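PDB 1Z05: transcriptional regulator, ROK family from Vibrio cholerae O1 biovar eltor, which probably binds DNA to regulate transcription of carbohydrate metabolism genes, as a zinc-containing member of the ROK family related to E. coli Mlc. Local coordinates for residues I83-V88 against V99-N104; L111-G116 against I172-P177; I137-I142 against P191-K196. All coordinates share one frame; numbering follows the deposited sequence. Where two conformers were deposited one is given.

Contact 1: residues I83-V88 against V99-N104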
loop_
_atom_site.group_PDB
_atom_site.type_symbol
_atom_site.label_atom_id
_atom_site.label_comp_id
_atom_site.label_asym_id
_atom_site.label_seq_id
_atom_site.Cartn_x
_atom_site.Cartn_y
_atom_site.Cartn_z
ATOM N N ILE A 83 -19.496 -24.083 10.080
ATOM C CA ILE A 83 -19.201 -25.094 9.068
ATOM C C ILE A 83 -19.912 -26.374 9.439
ATOM O O ILE A 83 -20.354 -26.533 10.584
ATOM C CB ILE A 83 -17.671 -25.348 8.857
ATOM C CG1 ILE A 83 -17.019 -26.004 10.094
ATOM C CG2 ILE A 83 -16.973 -24.047 8.410
ATOM C CD1 ILE A 83 -15.517 -26.282 9.942
ATOM N N HIS A 84 -20.033 -27.278 8.475
ATOM C CA HIS A 84 -20.667 -28.558 8.733
ATOM C C HIS A 84 -20.093 -29.642 7.842
ATOM O O HIS A 84 -19.508 -29.357 6.797
ATOM C CB HIS A 84 -22.186 -28.461 8.572
ATOM C CG HIS A 84 -22.642 -28.325 7.153
ATOM N ND1 HIS A 84 -23.156 -29.382 6.435
ATOM C CD2 HIS A 84 -22.670 -27.256 6.323
ATOM C CE1 HIS A 84 -23.482 -28.972 5.223
ATOM N NE2 HIS A 84 -23.204 -27.684 5.131
ATOM N N GLU A 85 -20.271 -30.882 8.281
ATOM C CA GLU A 85 -19.868 -32.073 7.536
ATOM C C GLU A 85 -20.902 -33.174 7.793
ATOM O O GLU A 85 -21.715 -33.063 8.714
ATOM C CB GLU A 85 -18.492 -32.555 8.008
ATOM C CG GLU A 85 -18.444 -32.888 9.502
ATOM C CD GLU A 85 -17.108 -33.458 9.967
ATOM O OE1 GLU A 85 -16.329 -33.955 9.122
ATOM O OE2 GLU A 85 -16.846 -33.407 11.191
ATOM N N THR A 86 -20.890 -34.219 6.969
ATOM C CA THR A 86 -21.543 -35.474 7.340
ATOM C C THR A 86 -20.404 -36.408 7.764
ATOM O O THR A 86 -19.578 -36.813 6.933
ATOM C CB THR A 86 -22.370 -36.108 6.192
ATOM O OG1 THR A 86 -23.350 -35.178 5.722
ATOM C CG2 THR A 86 -23.095 -37.391 6.668
ATOM N N THR A 87 -20.346 -36.698 9.065
ATOM C CA THR A 87 -19.315 -37.560 9.632
ATOM C C THR A 87 -19.549 -39.012 9.217
ATOM O O THR A 87 -20.638 -39.373 8.753
ATOM C CB THR A 87 -19.273 -37.486 11.177
ATOM O OG1 THR A 87 -20.441 -38.104 11.725
ATOM C CG2 THR A 87 -19.177 -36.036 11.666
ATOM N N VAL A 88 -18.522 -39.837 9.400
ATOM C CA VAL A 88 -18.617 -41.276 9.133
ATOM C C VAL A 88 -19.759 -41.913 9.941
ATOM O O VAL A 88 -20.549 -42.695 9.407
ATOM C CB VAL A 88 -17.247 -41.977 9.409
ATOM C CG1 VAL A 88 -17.362 -43.493 9.362
ATOM C CG2 VAL A 88 -16.194 -41.485 8.418
ATOM N N VAL A 99 -19.493 -36.671 3.871
ATOM C CA VAL A 99 -19.261 -35.466 3.078
ATOM C C VAL A 99 -18.327 -34.556 3.851
ATOM O O VAL A 99 -18.494 -34.355 5.056
ATOM C CB VAL A 99 -20.589 -34.718 2.723
ATOM C CG1 VAL A 99 -20.324 -33.490 1.857
ATOM C CG2 VAL A 99 -21.559 -35.633 1.985
ATOM N N GLY A 100 -17.335 -34.022 3.144
ATOM C CA GLY A 100 -16.331 -33.145 3.729
ATOM C C GLY A 100 -16.919 -31.830 4.191
ATOM O O GLY A 100 -18.098 -31.551 3.967
ATOM N N LEU A 101 -16.082 -31.018 4.826
ATOM C CA LEU A 101 -16.525 -29.769 5.441
ATOM C C LEU A 101 -16.942 -28.715 4.421
ATOM O O LEU A 101 -16.269 -28.517 3.403
ATOM C CB LEU A 101 -15.435 -29.214 6.367
ATOM C CG LEU A 101 -15.129 -30.068 7.602
ATOM C CD1 LEU A 101 -13.694 -29.850 8.060
ATOM C CD2 LEU A 101 -16.107 -29.789 8.727
ATOM N N GLN A 102 -18.072 -28.064 4.701
ATOM C CA GLN A 102 -18.583 -26.956 3.895
ATOM C C GLN A 102 -19.042 -25.836 4.820
ATOM O O GLN A 102 -19.378 -26.073 5.983
ATOM C CB GLN A 102 -19.784 -27.381 3.048
ATOM C CG GLN A 102 -19.539 -28.550 2.106
ATOM C CD GLN A 102 -20.797 -28.909 1.321
ATOM O OE1 GLN A 102 -21.543 -29.802 1.704
ATOM N NE2 GLN A 102 -21.041 -28.192 0.237
ATOM N N THR A 103 -19.074 -24.615 4.303
ATOM C CA THR A 103 -19.602 -23.512 5.092
ATOM C C THR A 103 -21.110 -23.712 5.265
ATOM O O THR A 103 -21.803 -24.192 4.355
ATOM C CB THR A 103 -19.314 -22.141 4.452
ATOM O OG1 THR A 103 -19.734 -22.159 3.089
ATOM C CG2 THR A 103 -17.835 -21.849 4.503
ATOM N N ASN A 104 -21.592 -23.356 6.450
ATOM C CA ASN A 104 -22.985 -23.493 6.818
ATOM C C ASN A 104 -23.620 -22.103 6.893
ATOM O O ASN A 104 -23.933 -21.617 7.979
ATOM C CB ASN A 104 -23.083 -24.223 8.164
ATOM C CG ASN A 104 -24.510 -24.581 8.543
ATOM O OD1 ASN A 104 -25.403 -24.660 7.693
ATOM N ND2 ASN A 104 -24.726 -24.817 9.828
HETATM O O HOH W 1 -23.403 -26.087 2.392
#
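H84 and Q102 face each other as a hydrogen-bonded pair in a two-stranded antiparallel sheet whose strands are linked through helix 88-94, consistent with the wing of a winged-helix DNA-binding domain. H84 N donates to Q102 O at 2.8 Å and Q102 N returns the bond to H84 O at 2.9 Å. The register then slips by one residue, a beta bulge, before T86 and V99 pair again through two bonds of 3.1 Å, T86 N to V99 O and V99 N to T86 O.

H84, modelled in two conformers, shares one face of the sheet with Q102, T86 and V99. In the conformer described here its ring is swung over the partner strand because CG lies between the backbone N and the carbonyl carbon (chi1 72°). CD2 thereby comes 3.6 Å from N104 CB, with the N104 amide turned 63° from the ring. In this conformer water 1 sits in the ring plane at its edge, 3.2 Å from H84 NE2, and donates to T103 O.

The other face is apolar near the backbone. I83 CD1 touches L101 CD2 at 3.8 Å, and L101 CD2 also lies 3.7 Å from E85 CB. E85 runs alongside L101 in the same direction, its extended chain carrying the carboxylate to a salt bridge with R56.

The I83 and L101 side chains rest on the helices: I83 packs on Y45 and I48 of helix 35-51 and on L77 and I78 of helix 67-79, while L101 reaches T74 and, in helix 56-63, L59.

Contact 2: residues L111-G116 against I172-P177. With SO4 (sulfate ion), chain C.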
loop_
_atom_site.group_PDB
_atom_site.type_symbol
_atom_site.label_atom_id
_atom_site.label_comp_id
_atom_site.label_asym_id
_atom_site.label_seq_id
_atom_site.Cartn_x
_atom_site.Cartn_y
_atom_site.Cartn_z
ATOM N N LEU A 111 -26.196 -7.156 8.605
ATOM C CA LEU A 111 -26.711 -5.906 8.081
ATOM C C LEU A 111 -25.605 -5.164 7.359
ATOM O O LEU A 111 -24.453 -5.137 7.817
ATOM C CB LEU A 111 -27.224 -5.002 9.209
ATOM C CG LEU A 111 -28.509 -5.315 9.964
ATOM C CD1 LEU A 111 -28.872 -4.077 10.792
ATOM C CD2 LEU A 111 -29.640 -5.668 9.020
ATOM N N SER A 112 -25.947 -4.588 6.215
ATOM C CA SER A 112 -25.027 -3.719 5.496
ATOM C C SER A 112 -25.776 -2.423 5.271
ATOM O O SER A 112 -26.921 -2.434 4.814
ATOM C CB SER A 112 -24.586 -4.347 4.171
ATOM O OG SER A 112 -23.594 -3.551 3.536
ATOM N N MET A 113 -25.135 -1.314 5.631
ATOM C CA MET A 113 -25.738 0.001 5.539
ATOM C C MET A 113 -24.905 0.942 4.682
ATOM O O MET A 113 -23.678 0.824 4.610
ATOM C CB MET A 113 -25.891 0.595 6.942
ATOM C CG MET A 113 -26.790 -0.224 7.855
ATOM S SD MET A 113 -26.744 0.347 9.568
ATOM C CE MET A 113 -27.793 1.783 9.478
ATOM N N ARG A 114 -25.577 1.871 4.022
ATOM C CA ARG A 114 -24.890 3.003 3.416
ATOM C C ARG A 114 -25.464 4.299 3.966
ATOM O O ARG A 114 -26.684 4.510 3.932
ATOM C CB ARG A 114 -25.003 2.991 1.888
ATOM C CG ARG A 114 -24.412 4.269 1.251
ATOM C CD ARG A 114 -24.535 4.303 -0.275
ATOM N NE ARG A 114 -24.193 5.636 -0.770
ATOM C CZ ARG A 114 -22.949 6.059 -0.978
ATOM N NH1 ARG A 114 -21.916 5.241 -0.758
ATOM N NH2 ARG A 114 -22.736 7.305 -1.390
ATOM N N LEU A 115 -24.583 5.157 4.477
ATOM C CA LEU A 115 -24.941 6.535 4.772
ATOM C C LEU A 115 -24.586 7.370 3.551
ATOM O O LEU A 115 -23.417 7.694 3.328
ATOM C CB LEU A 115 -24.220 7.049 6.032
ATOM C CG LEU A 115 -24.623 8.444 6.546
ATOM C CD1 LEU A 115 -26.131 8.537 6.803
ATOM C CD2 LEU A 115 -23.851 8.824 7.809
ATOM N N GLY A 116 -25.600 7.687 2.747
ATOM C CA GLY A 116 -25.412 8.475 1.537
ATOM C C GLY A 116 -25.810 9.919 1.767
ATOM O O GLY A 116 -26.156 10.298 2.887
ATOM N N ILE A 172 -22.663 -5.843 11.563
ATOM C CA ILE A 172 -23.163 -4.712 10.802
ATOM C C ILE A 172 -21.992 -4.067 10.065
ATOM O O ILE A 172 -20.949 -3.793 10.656
ATOM C CB ILE A 172 -23.863 -3.666 11.719
ATOM C CG1 ILE A 172 -25.158 -4.250 12.300
ATOM C CG2 ILE A 172 -24.159 -2.366 10.953
ATOM C CD1 ILE A 172 -25.775 -3.468 13.453
ATOM N N ALA A 173 -22.167 -3.860 8.765
ATOM C CA ALA A 173 -21.222 -3.092 7.970
ATOM C C ALA A 173 -21.873 -1.780 7.550
ATOM O O ALA A 173 -23.066 -1.739 7.242
ATOM C CB ALA A 173 -20.767 -3.910 6.753
ATOM N N ILE A 174 -21.097 -0.700 7.578
ATOM C CA ILE A 174 -21.578 0.600 7.116
ATOM C C ILE A 174 -20.499 1.293 6.286
ATOM O O ILE A 174 -19.338 1.369 6.699
ATOM C CB ILE A 174 -22.146 1.492 8.283
ATOM C CG1 ILE A 174 -22.674 2.841 7.762
ATOM C CG2 ILE A 174 -21.143 1.670 9.437
ATOM C CD1 ILE A 174 -23.801 3.435 8.637
ATOM N N THR A 175 -20.889 1.748 5.097
ATOM C CA THR A 175 -19.972 2.427 4.189
ATOM C C THR A 175 -20.533 3.806 3.896
ATOM O O THR A 175 -21.745 4.026 3.992
ATOM C CB THR A 175 -19.751 1.627 2.876
ATOM O OG1 THR A 175 -21.022 1.361 2.261
ATOM C CG2 THR A 175 -19.056 0.296 3.177
ATOM N N LEU A 176 -19.642 4.743 3.585
ATOM C CA LEU A 176 -20.019 6.137 3.421
ATOM C C LEU A 176 -18.871 6.891 2.760
ATOM O O LEU A 176 -17.716 6.487 2.882
ATOM C CB LEU A 176 -20.333 6.781 4.790
ATOM C CG LEU A 176 -19.233 6.798 5.864
ATOM C CD1 LEU A 176 -19.417 7.979 6.772
ATOM C CD2 LEU A 176 -19.235 5.517 6.683
ATOM N N PRO A 177 -19.183 7.990 2.059
ATOM C CA PRO A 177 -18.103 8.852 1.542
ATOM C C PRO A 177 -17.407 9.581 2.702
ATOM O O PRO A 177 -17.971 9.669 3.792
ATOM C CB PRO A 177 -18.849 9.853 0.657
ATOM C CG PRO A 177 -20.250 9.905 1.246
ATOM C CD PRO A 177 -20.525 8.496 1.708
HETATM S S SO4 C . -24.993 9.625 -3.045
HETATM O O1 SO4 C . -25.533 8.401 -3.625
HETATM O O2 SO4 C . -23.799 10.051 -3.758
HETATM O O3 SO4 C . -26.039 10.641 -3.157
HETATM O O4 SO4 C . -24.640 9.399 -1.647
HETATM O O HOH W 2 -22.431 -0.945 2.405
HETATM O O HOH W 3 -21.794 2.211 -0.254
#
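M113 and I174 pair, M113 CB meeting I174 CD1 at 3.9 Å, where two parallel strands meet in the middle of a mixed sheet of order 3-2-1-4-5, the ribonuclease H-like fold of the actin-like ATPase superfamily to which ROK proteins belong. Backbone bonds run in regular parallel register: A173 N to L111 O, M113 N to A173 O (2.7 Å), T175 N to M113 O and L115 N to T175 O. CA-H...O contacts such as I174 CA to M113 O supplement them. At the strand end L115 O has no polar partner in the model; P177 CD stands 3.4 Å from it.

Apolar contacts fill the face bearing L111, M113, I172 and I174. L111 and I172 point the same way, with L111 CB 3.8 Å from I172 CG1. M113 bends at its last torsion (chi3 78°), and its SD lies 4.0 Å from I172 CG2. Helices 144-161 and 200-208 cover this face.

Polar contacts occupy the other face. Water 2 joins S112 OG, M113 O and T175 OG1, the last at 2.7 Å; S112 OG also bonds T406 O. Water 3 links T175 OG1 to R114 NH1, which forms a salt bridge with D217.

Y119 OH holds R114 NE and, together with R117 N, also binds a sulfate, probably from the crystallisation liquor. R114 NH2 donates to sulfate O4 at 2.8 Å, in the guanidinium plane and nearly straight (165°).

Contact 3: residues I137-I142 against P191-K196. With SO4 (sulfate ion), chain F.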
loop_
_atom_site.group_PDB
_atom_site.type_symbol
_atom_site.label_atom_id
_atom_site.label_comp_id
_atom_site.label_asym_id
_atom_site.label_seq_id
_atom_site.Cartn_x
_atom_site.Cartn_y
_atom_site.Cartn_z
ATOM N N ILE A 137 -34.022 5.126 3.312
ATOM C CA ILE A 137 -34.704 6.056 4.213
ATOM C C ILE A 137 -34.121 7.443 3.991
ATOM O O ILE A 137 -32.911 7.641 4.133
ATOM C CB ILE A 137 -34.481 5.638 5.699
ATOM C CG1 ILE A 137 -34.962 4.200 5.940
ATOM C CG2 ILE A 137 -35.181 6.604 6.660
ATOM C CD1 ILE A 137 -33.973 3.333 6.739
ATOM N N ASP A 138 -34.976 8.403 3.645
ATOM C CA ASP A 138 -34.537 9.787 3.497
ATOM C C ASP A 138 -34.219 10.423 4.848
ATOM O O ASP A 138 -34.968 10.264 5.815
ATOM C CB ASP A 138 -35.565 10.612 2.716
ATOM C CG ASP A 138 -35.467 10.392 1.204
ATOM O OD1 ASP A 138 -34.379 9.999 0.710
ATOM O OD2 ASP A 138 -36.479 10.618 0.506
ATOM N N ILE A 139 -33.092 11.131 4.892
ATOM C CA ILE A 139 -32.517 11.670 6.119
ATOM C C ILE A 139 -32.323 13.165 5.910
ATOM O O ILE A 139 -31.575 13.571 5.025
ATOM C CB ILE A 139 -31.133 10.989 6.424
ATOM C CG1 ILE A 139 -31.273 9.464 6.589
ATOM C CG2 ILE A 139 -30.443 11.606 7.640
ATOM C CD1 ILE A 139 -32.316 9.016 7.612
ATOM N N HIS A 140 -32.989 13.978 6.722
ATOM C CA HIS A 140 -32.883 15.429 6.580
ATOM C C HIS A 140 -32.077 16.072 7.713
ATOM O O HIS A 140 -31.970 17.296 7.800
ATOM C CB HIS A 140 -34.272 16.055 6.403
ATOM C CG HIS A 140 -35.075 15.416 5.310
ATOM N ND1 HIS A 140 -36.173 14.621 5.556
ATOM C CD2 HIS A 140 -34.914 15.425 3.964
ATOM C CE1 HIS A 140 -36.667 14.186 4.411
ATOM N NE2 HIS A 140 -35.919 14.658 3.429
ATOM N N GLU A 141 -31.491 15.226 8.561
ATOM C CA GLU A 141 -30.565 15.676 9.598
ATOM C C GLU A 141 -29.217 16.019 8.977
ATOM O O GLU A 141 -28.819 15.415 7.976
ATOM C CB GLU A 141 -30.391 14.598 10.670
ATOM C CG GLU A 141 -31.647 14.356 11.528
ATOM C CD GLU A 141 -32.620 13.337 10.925
ATOM O OE1 GLU A 141 -32.470 12.955 9.745
ATOM O OE2 GLU A 141 -33.548 12.914 11.643
ATOM N N ILE A 142 -28.528 16.985 9.578
ATOM C CA ILE A 142 -27.249 17.483 9.068
ATOM C C ILE A 142 -26.138 17.342 10.107
ATOM O O ILE A 142 -25.040 16.863 9.802
ATOM C CB ILE A 142 -27.366 18.974 8.626
ATOM C CG1 ILE A 142 -28.277 19.117 7.392
ATOM C CG2 ILE A 142 -25.986 19.596 8.400
ATOM C CD1 ILE A 142 -27.811 18.346 6.144
ATOM N N PRO A 191 -18.818 14.423 3.298
ATOM C CA PRO A 191 -19.650 15.356 2.530
ATOM C C PRO A 191 -21.070 15.401 3.088
ATOM O O PRO A 191 -21.489 14.465 3.774
ATOM C CB PRO A 191 -19.667 14.752 1.118
ATOM C CG PRO A 191 -18.640 13.668 1.116
ATOM C CD PRO A 191 -18.467 13.223 2.518
ATOM N N HIS A 192 -21.782 16.493 2.806
ATOM C CA HIS A 192 -23.212 16.644 3.123
ATOM C C HIS A 192 -23.492 16.898 4.605
ATOM O O HIS A 192 -24.103 17.905 4.959
ATOM C CB HIS A 192 -24.029 15.442 2.618
ATOM C CG HIS A 192 -25.508 15.601 2.790
ATOM N ND1 HIS A 192 -26.289 16.303 1.897
ATOM C CD2 HIS A 192 -26.348 15.158 3.755
ATOM C CE1 HIS A 192 -27.547 16.280 2.302
ATOM N NE2 HIS A 192 -27.609 15.592 3.427
ATOM N N TYR A 193 -23.048 15.980 5.462
ATOM C CA TYR A 193 -23.288 16.088 6.898
ATOM C C TYR A 193 -22.195 16.905 7.580
ATOM O O TYR A 193 -21.054 16.962 7.110
ATOM C CB TYR A 193 -23.409 14.702 7.543
ATOM C CG TYR A 193 -24.440 13.805 6.896
ATOM C CD1 TYR A 193 -25.797 13.943 7.200
ATOM C CD2 TYR A 193 -24.064 12.825 5.975
ATOM C CE1 TYR A 193 -26.753 13.130 6.609
ATOM C CE2 TYR A 193 -25.017 11.995 5.374
ATOM C CZ TYR A 193 -26.364 12.160 5.699
ATOM O OH TYR A 193 -27.327 11.360 5.127
ATOM N N ASN A 194 -22.562 17.557 8.677
ATOM C CA ASN A 194 -21.612 18.296 9.487
ATOM C C ASN A 194 -21.050 17.371 10.563
ATOM O O ASN A 194 -21.609 17.252 11.660
ATOM C CB ASN A 194 -22.280 19.528 10.100
ATOM C CG ASN A 194 -21.333 20.342 10.966
ATOM O OD1 ASN A 194 -20.109 20.303 10.786
ATOM N ND2 ASN A 194 -21.898 21.090 11.912
ATOM N N VAL A 195 -19.937 16.720 10.227
ATOM C CA VAL A 195 -19.341 15.685 11.068
ATOM C C VAL A 195 -17.900 16.011 11.450
ATOM O O VAL A 195 -17.129 16.520 10.636
ATOM C CB VAL A 195 -19.434 14.295 10.373
ATOM C CG1 VAL A 195 -18.460 13.284 10.979
ATOM C CG2 VAL A 195 -20.857 13.781 10.455
ATOM N N LYS A 196 -17.560 15.727 12.704
ATOM C CA LYS A 196 -16.194 15.862 13.201
ATOM C C LYS A 196 -15.902 14.726 14.178
ATOM O O LYS A 196 -16.361 14.746 15.324
ATOM C CB LYS A 196 -15.991 17.218 13.882
ATOM C CG LYS A 196 -14.531 17.575 14.177
ATOM C CD LYS A 196 -14.432 18.956 14.810
ATOM C CE LYS A 196 -12.998 19.479 14.830
ATOM N NZ LYS A 196 -12.941 20.893 15.318
HETATM S S SO4 F . -20.766 19.328 1.030
HETATM O O1 SO4 F . -21.875 19.842 1.830
HETATM O O2 SO4 F . -19.774 18.719 1.909
HETATM O O3 SO4 F . -21.263 18.335 0.080
HETATM O O4 SO4 F . -20.149 20.430 0.293
HETATM O O HOH W 4 -29.741 15.292 5.273
#
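Y193 presents the edge of its ring to the carbonyls of E141 and I142, the closely packed part of a contact between the chain leaving edge strand 131-138 and the loop that precedes helix 200-208. E141 O lies in the ring plane, 3.4 Å from Y193 CE1. With CG anti to the carbonyl carbon (chi1 -54°), the ring reaches in beside I139; I139 CG2 stands 4.1 Å from Y193 CE1, the two side chains crossing at about a right angle. H192 occupies the middle of a classic gamma turn, closed by Y193 N to P191 O, and its CD2 covers one face of the Y193 ring. V147 of helix 144-161 also packs on the tyrosine. Beside this ring N194 N donates to I142 O at 2.8 Å, from well above the carbonyl plane.

The loose side begins at H192 NE2, which lies 3.9 Å from I142 CD1; the two exposed side chains cross at about a right angle. I142 CG2 merely brushes N194 CB. Water 4, in the plane of the imidazole, bridges H192 NE2 (2.8 Å) to E141 O (2.9 Å); its link to I139 O is too short to be trusted. A sulfate, probably from the crystallisation liquor, accepts a bond from H192 N.

The polar ends have partners outside the two segments: E141 with R150, N194 with D143, Y193 OH with G116 O. Only one direct hydrogen bond joins the segments themselves. The chemistry therefore implies a junction held directly by one backbone bond and by packing round a tyrosine anchored through its hydroxyl, with water bridging the exposed side.

Overall arrangement
Contact 1 stands apart in the N-terminal winged-helix domain, its centre 33 Å from that of contact 2 and 46 Å from that of contact 3. Even its nearest atoms stay about 15 Å from contact 2, although strand 99-103 is followed directly in the chain by strand 108-116. Contacts 2 and 3 both reach the same mixed sheet, with centres 13 Å apart and segments that alternate along the chain. They touch: Y193 OH lies 2.7 Å from G116 O, a probable hydrogen bond, and P191 CD packs on P177 C at 3.8 Å. Each of these two contacts binds a sulfate. All three lie away from the zinc site of H269, C279, C281 and C286.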